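Local coordinates for carboxypeptidase D (Drosophila melanogaster, PDB 3MN8), which releases C-terminal arginine or lysine from peptides and proteins as a zinc metallocarboxypeptidase, seen here as its first catalytic domain with the transthyretin-like domain that follows, at residues Arg87-Thr91 with Ile339-Val343; Leu342-Ala346 with Asp413-Ala417. One frame throughout, in Å; residues are numbered along the deposited sequence.

Contact 1: Arg87-Thr91 with Ile339-Val343; sequences RNLLT and IKGLV
Lys-340 reaches from its strand to the turn at Leu-90 and gives it the one hydrogen bond across this contact, from NZ to Leu-90 O at 2.8 Å. The ammonium comes in tilted 31° from the carbonyl plane. With CG set between the backbone N and the carbonyl carbon (chi1 64°), the rest of the lysine chain runs out extended, and its CD passes 3.9 Å from Leu-90 CB. Leu-90 itself, buried, rests on the strand backbone: its CD2 lies 3.8 Å from Gly-341 O, beside a residue with no side chain. At the far end Leu-89 and Leu-342 meet tip to tip, CD2 of the former 4.0 Å from CD1 of the latter.

The shape of the loop puts both leucines in place. Asn-88 to Thr-91 form a type II beta turn with Leu-90 at its third position, closed by a bond from Thr-91 N to Asn-88 O. Arg-87, just before the turn, ties back to its last residue, NE donating to Thr-91 O (2.6 Å), which lies nearly in the guanidinium plane. Glu-373 serves both Leu-90 N and Arg-87 NH2, while Leu-90 O takes a second donor from Trp-375 NE1 and Lys-340 NZ a salt bridge to Glu-408.

The turn belongs to the loop between strands 74-80 and 93-97 of the catalytic domain. It packs on the small sheet of the C-terminal transthyretin-like domain, on central strand 339-344, with residues of strand 373-376 and Arg-411 of strand 410-415 on its flanks.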
loop_
_atom_site.group_PDB
_atom_site.type_symbol
_atom_site.label_atom_id
_atom_site.label_comp_id
_atom_site.label_asym_id
_atom_site.label_seq_id
_atom_site.Cartn_x
_atom_site.Cartn_y
_atom_site.Cartn_z
ATOM N N ARG A 87 2.334 -12.859 -13.460
ATOM C CA ARG A 87 2.212 -12.949 -12.014
ATOM C C ARG A 87 1.848 -14.393 -11.722
ATOM O O ARG A 87 0.837 -14.887 -12.211
ATOM C CB ARG A 87 1.111 -12.015 -11.496
ATOM C CG ARG A 87 1.382 -11.417 -10.118
ATOM C CD ARG A 87 0.153 -10.760 -9.531
ATOM N NE ARG A 87 -0.730 -11.752 -8.928
ATOM C CZ ARG A 87 -1.840 -12.210 -9.487
ATOM N NH1 ARG A 87 -2.231 -11.769 -10.673
ATOM N NH2 ARG A 87 -2.560 -13.111 -8.853
ATOM N N ASN A 88 2.677 -15.088 -10.956
ATOM C CA ASN A 88 2.371 -16.475 -10.630
ATOM C C ASN A 88 1.039 -16.582 -9.903
ATOM O O ASN A 88 0.730 -15.785 -9.011
ATOM C CB ASN A 88 3.484 -17.093 -9.793
ATOM C CG ASN A 88 4.814 -17.087 -10.514
ATOM O OD1 ASN A 88 5.802 -16.529 -10.024
ATOM N ND2 ASN A 88 4.847 -17.699 -11.696
ATOM N N LEU A 89 0.243 -17.565 -10.292
ATOM C CA LEU A 89 -1.049 -17.756 -9.676
ATOM C C LEU A 89 -0.906 -17.646 -8.159
ATOM O O LEU A 89 -0.003 -18.227 -7.568
ATOM C CB LEU A 89 -1.616 -19.120 -10.061
ATOM C CG LEU A 89 -3.121 -19.280 -9.846
ATOM C CD1 LEU A 89 -3.858 -18.493 -10.911
ATOM C CD2 LEU A 89 -3.521 -20.736 -9.895
ATOM N N LEU A 90 -1.795 -16.876 -7.547
ATOM C CA LEU A 90 -1.871 -16.767 -6.097
ATOM C C LEU A 90 -0.697 -16.033 -5.459
ATOM O O LEU A 90 -0.570 -16.020 -4.238
ATOM C CB LEU A 90 -2.080 -18.138 -5.450
ATOM C CG LEU A 90 -3.480 -18.707 -5.698
ATOM C CD1 LEU A 90 -3.668 -20.098 -5.103
ATOM C CD2 LEU A 90 -4.512 -17.739 -5.149
ATOM N N THR A 91 0.152 -15.424 -6.279
ATOM C CA THR A 91 1.098 -14.450 -5.754
ATOM C C THR A 91 0.389 -13.120 -5.575
ATOM O O THR A 91 -0.230 -12.623 -6.523
ATOM C CB THR A 91 2.315 -14.221 -6.668
ATOM O OG1 THR A 91 3.105 -15.418 -6.731
ATOM C CG2 THR A 91 3.166 -13.097 -6.107
ATOM N N ILE A 339 -5.844 -16.298 4.197
ATOM C CA ILE A 339 -6.008 -17.375 3.239
ATOM C C ILE A 339 -6.012 -16.852 1.828
ATOM O O ILE A 339 -5.924 -15.645 1.576
ATOM C CB ILE A 339 -7.338 -18.125 3.414
ATOM C CG1 ILE A 339 -8.503 -17.132 3.298
ATOM C CG2 ILE A 339 -7.347 -18.913 4.728
ATOM C CD1 ILE A 339 -9.894 -17.755 3.376
ATOM N N LYS A 340 -6.117 -17.795 0.907
ATOM C CA LYS A 340 -6.151 -17.487 -0.500
ATOM C C LYS A 340 -6.581 -18.747 -1.213
ATOM O O LYS A 340 -6.459 -19.851 -0.653
ATOM C CB LYS A 340 -4.785 -17.006 -1.001
ATOM C CG LYS A 340 -3.641 -18.004 -0.932
ATOM C CD LYS A 340 -2.423 -17.400 -1.626
ATOM C CE LYS A 340 -1.192 -18.262 -1.509
ATOM N NZ LYS A 340 -0.000 -17.488 -1.959
ATOM N N GLY A 341 -7.116 -18.581 -2.422
ATOM C CA GLY A 341 -7.625 -19.717 -3.163
ATOM C C GLY A 341 -8.295 -19.394 -4.478
ATOM O O GLY A 341 -8.230 -18.273 -4.996
ATOM N N LEU A 342 -8.951 -20.408 -5.021
ATOM C CA LEU A 342 -9.582 -20.288 -6.318
ATOM C C LEU A 342 -11.046 -20.614 -6.232
ATOM O O LEU A 342 -11.444 -21.600 -5.603
ATOM C CB LEU A 342 -8.933 -21.242 -7.313
ATOM C CG LEU A 342 -7.422 -21.087 -7.495
ATOM C CD1 LEU A 342 -6.918 -22.233 -8.350
ATOM C CD2 LEU A 342 -7.043 -19.725 -8.097
ATOM N N VAL A 343 -11.850 -19.776 -6.867
ATOM C CA VAL A 343 -13.241 -20.109 -7.076
ATOM C C VAL A 343 -13.290 -20.550 -8.520
ATOM O O VAL A 343 -12.936 -19.802 -9.440
ATOM C CB VAL A 343 -14.178 -18.921 -6.824
ATOM C CG1 VAL A 343 -15.613 -19.293 -7.171
ATOM C CG2 VAL A 343 -14.055 -18.458 -5.380
#

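Contact 2: Leu342-Ala346 with Asp413-Ala417; sequences LVTDA and DFKLA
Val-343 and Phe-414 are paired in parallel register and send their side chains to one face of the sheet, where they cross at a slant, Val-343 CG2 lying 4.1 Å from Phe-414 CB. The other valine methyl, CG1, meets Leu-416 CD1. Thr-344 and Lys-415 occupy the opposite face and run side by side: the threonine methyl CG2 lies against Lys-415 CG, and the extended lysine chain continues past the carbonyl of Asp-345. Asp-413 stands alongside Leu-342, its CG anti to its own carbonyl carbon (chi1 -64°), and OD1 receives Leu-342 N at 2.9 Å from well above the carboxylate plane. Its OD2 forms a salt bridge with Arg-411 NH1. Main-chain bonds continue the pairing, from Phe-414 N to Leu-342 O, Thr-344 N to Phe-414 O and Leu-416 N to Thr-344 O. Replacing Asp-413 by an alanine would probably leave Leu-342 N without this acceptor and take a carboxylate partner from Arg-411. The two faces differ in character: Val-343 and Phe-414 also touch strand 381-388 and so join the apolar interior between the sheets, whereas the opposite face is mixed, with buried Thr-344 beside the exposed, charged chain of Lys-415.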
loop_
_atom_site.group_PDB
_atom_site.type_symbol
_atom_site.label_atom_id
_atom_site.label_comp_id
_atom_site.label_asym_id
_atom_site.label_seq_id
_atom_site.Cartn_x
_atom_site.Cartn_y
_atom_site.Cartn_z
ATOM N N LEU A 342 -8.951 -20.408 -5.021
ATOM C CA LEU A 342 -9.582 -20.288 -6.318
ATOM C C LEU A 342 -11.046 -20.614 -6.232
ATOM O O LEU A 342 -11.444 -21.600 -5.603
ATOM C CB LEU A 342 -8.933 -21.242 -7.313
ATOM C CG LEU A 342 -7.422 -21.087 -7.495
ATOM C CD1 LEU A 342 -6.918 -22.233 -8.350
ATOM C CD2 LEU A 342 -7.043 -19.725 -8.097
ATOM N N VAL A 343 -11.850 -19.776 -6.867
ATOM C CA VAL A 343 -13.241 -20.109 -7.076
ATOM C C VAL A 343 -13.290 -20.550 -8.520
ATOM O O VAL A 343 -12.936 -19.802 -9.440
ATOM C CB VAL A 343 -14.178 -18.921 -6.824
ATOM C CG1 VAL A 343 -15.613 -19.293 -7.171
ATOM C CG2 VAL A 343 -14.055 -18.458 -5.380
ATOM N N THR A 344 -13.712 -21.789 -8.712
ATOM C CA THR A 344 -13.588 -22.406 -10.008
ATOM C C THR A 344 -14.874 -23.077 -10.470
ATOM O O THR A 344 -15.783 -23.337 -9.676
ATOM C CB THR A 344 -12.482 -23.451 -9.986
ATOM O OG1 THR A 344 -12.127 -23.786 -11.329
ATOM C CG2 THR A 344 -12.952 -24.708 -9.246
ATOM N N ASP A 345 -14.927 -23.321 -11.774
ATOM C CA ASP A 345 -15.942 -24.135 -12.416
ATOM C C ASP A 345 -15.988 -25.516 -11.837
ATOM O O ASP A 345 -15.095 -25.924 -11.079
ATOM C CB ASP A 345 -15.535 -24.364 -13.867
ATOM C CG ASP A 345 -16.337 -23.564 -14.810
ATOM O OD1 ASP A 345 -16.002 -23.563 -16.017
ATOM O OD2 ASP A 345 -17.305 -22.943 -14.334
ATOM N N ALA A 346 -17.021 -26.245 -12.254
ATOM C CA ALA A 346 -17.017 -27.701 -12.213
ATOM C C ALA A 346 -16.052 -28.173 -13.289
ATOM O O ALA A 346 -15.372 -29.187 -13.116
ATOM C CB ALA A 346 -18.406 -28.256 -12.466
ATOM N N ASP A 413 -9.992 -23.493 -1.652
ATOM C CA ASP A 413 -10.633 -23.276 -2.947
ATOM C C ASP A 413 -12.122 -23.531 -2.886
ATOM O O ASP A 413 -12.639 -24.049 -1.903
ATOM C CB ASP A 413 -10.033 -24.197 -4.018
ATOM C CG ASP A 413 -8.573 -23.906 -4.299
ATOM O OD1 ASP A 413 -8.036 -22.895 -3.796
ATOM O OD2 ASP A 413 -7.968 -24.700 -5.042
ATOM N N PHE A 414 -12.795 -23.180 -3.970
ATOM C CA PHE A 414 -14.220 -23.386 -4.086
ATOM C C PHE A 414 -14.599 -23.818 -5.494
ATOM O O PHE A 414 -14.141 -23.228 -6.480
ATOM C CB PHE A 414 -14.963 -22.104 -3.722
ATOM C CG PHE A 414 -14.736 -21.667 -2.307
ATOM C CD1 PHE A 414 -13.683 -20.819 -1.997
ATOM C CD2 PHE A 414 -15.567 -22.111 -1.282
ATOM C CE1 PHE A 414 -13.464 -20.409 -0.690
ATOM C CE2 PHE A 414 -15.357 -21.712 0.030
ATOM C CZ PHE A 414 -14.304 -20.855 0.328
ATOM N N LYS A 415 -15.416 -24.865 -5.579
ATOM C CA LYS A 415 -16.141 -25.176 -6.802
ATOM C C LYS A 415 -17.616 -24.810 -6.628
ATOM O O LYS A 415 -18.249 -25.161 -5.628
ATOM C CB LYS A 415 -15.979 -26.644 -7.200
ATOM C CG LYS A 415 -14.572 -26.998 -7.617
ATOM C CD LYS A 415 -14.538 -28.277 -8.441
ATOM C CE LYS A 415 -13.203 -28.436 -9.171
ATOM N NZ LYS A 415 -13.238 -29.567 -10.149
ATOM N N LEU A 416 -18.143 -24.079 -7.605
ATOM C CA LEU A 416 -19.531 -23.640 -7.593
ATOM C C LEU A 416 -20.254 -24.226 -8.779
ATOM O O LEU A 416 -19.713 -24.247 -9.889
ATOM C CB LEU A 416 -19.614 -22.117 -7.689
ATOM C CG LEU A 416 -18.806 -21.288 -6.698
ATOM C CD1 LEU A 416 -19.076 -19.792 -6.884
ATOM C CD2 LEU A 416 -19.139 -21.729 -5.294
ATOM N N ALA A 417 -21.480 -24.694 -8.547
ATOM C CA ALA A 417 -22.299 -25.241 -9.620
ATOM C C ALA A 417 -23.173 -24.133 -10.177
ATOM O O ALA A 417 -23.560 -23.229 -9.449
ATOM C CB ALA A 417 -23.141 -26.389 -9.115
#

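How the contacts relate
Contacts 1 and 2 share Leu-342 and Val-343 of strand 339-344, and their centres are 13 Å apart. Contact 1 joins the catalytic domain to the transthyretin-like domain; contact 2 lies wholly within the latter and pairs the same strand with its neighbour 410-415. They touch where Gly-341 CA approaches Asp-413 OD1 at 3.3 Å. Leu-342 serves both: its methyls meet Leu-89 in contact 1, while its N and O and the base of its side chain meet Asp-413 and Phe-414 in contact 2. Both lie away from the zinc site of His-101, Glu-104 and His-217. Contact 2 is farther out, its centre about 29 Å from the chain's centre against about 19 Å.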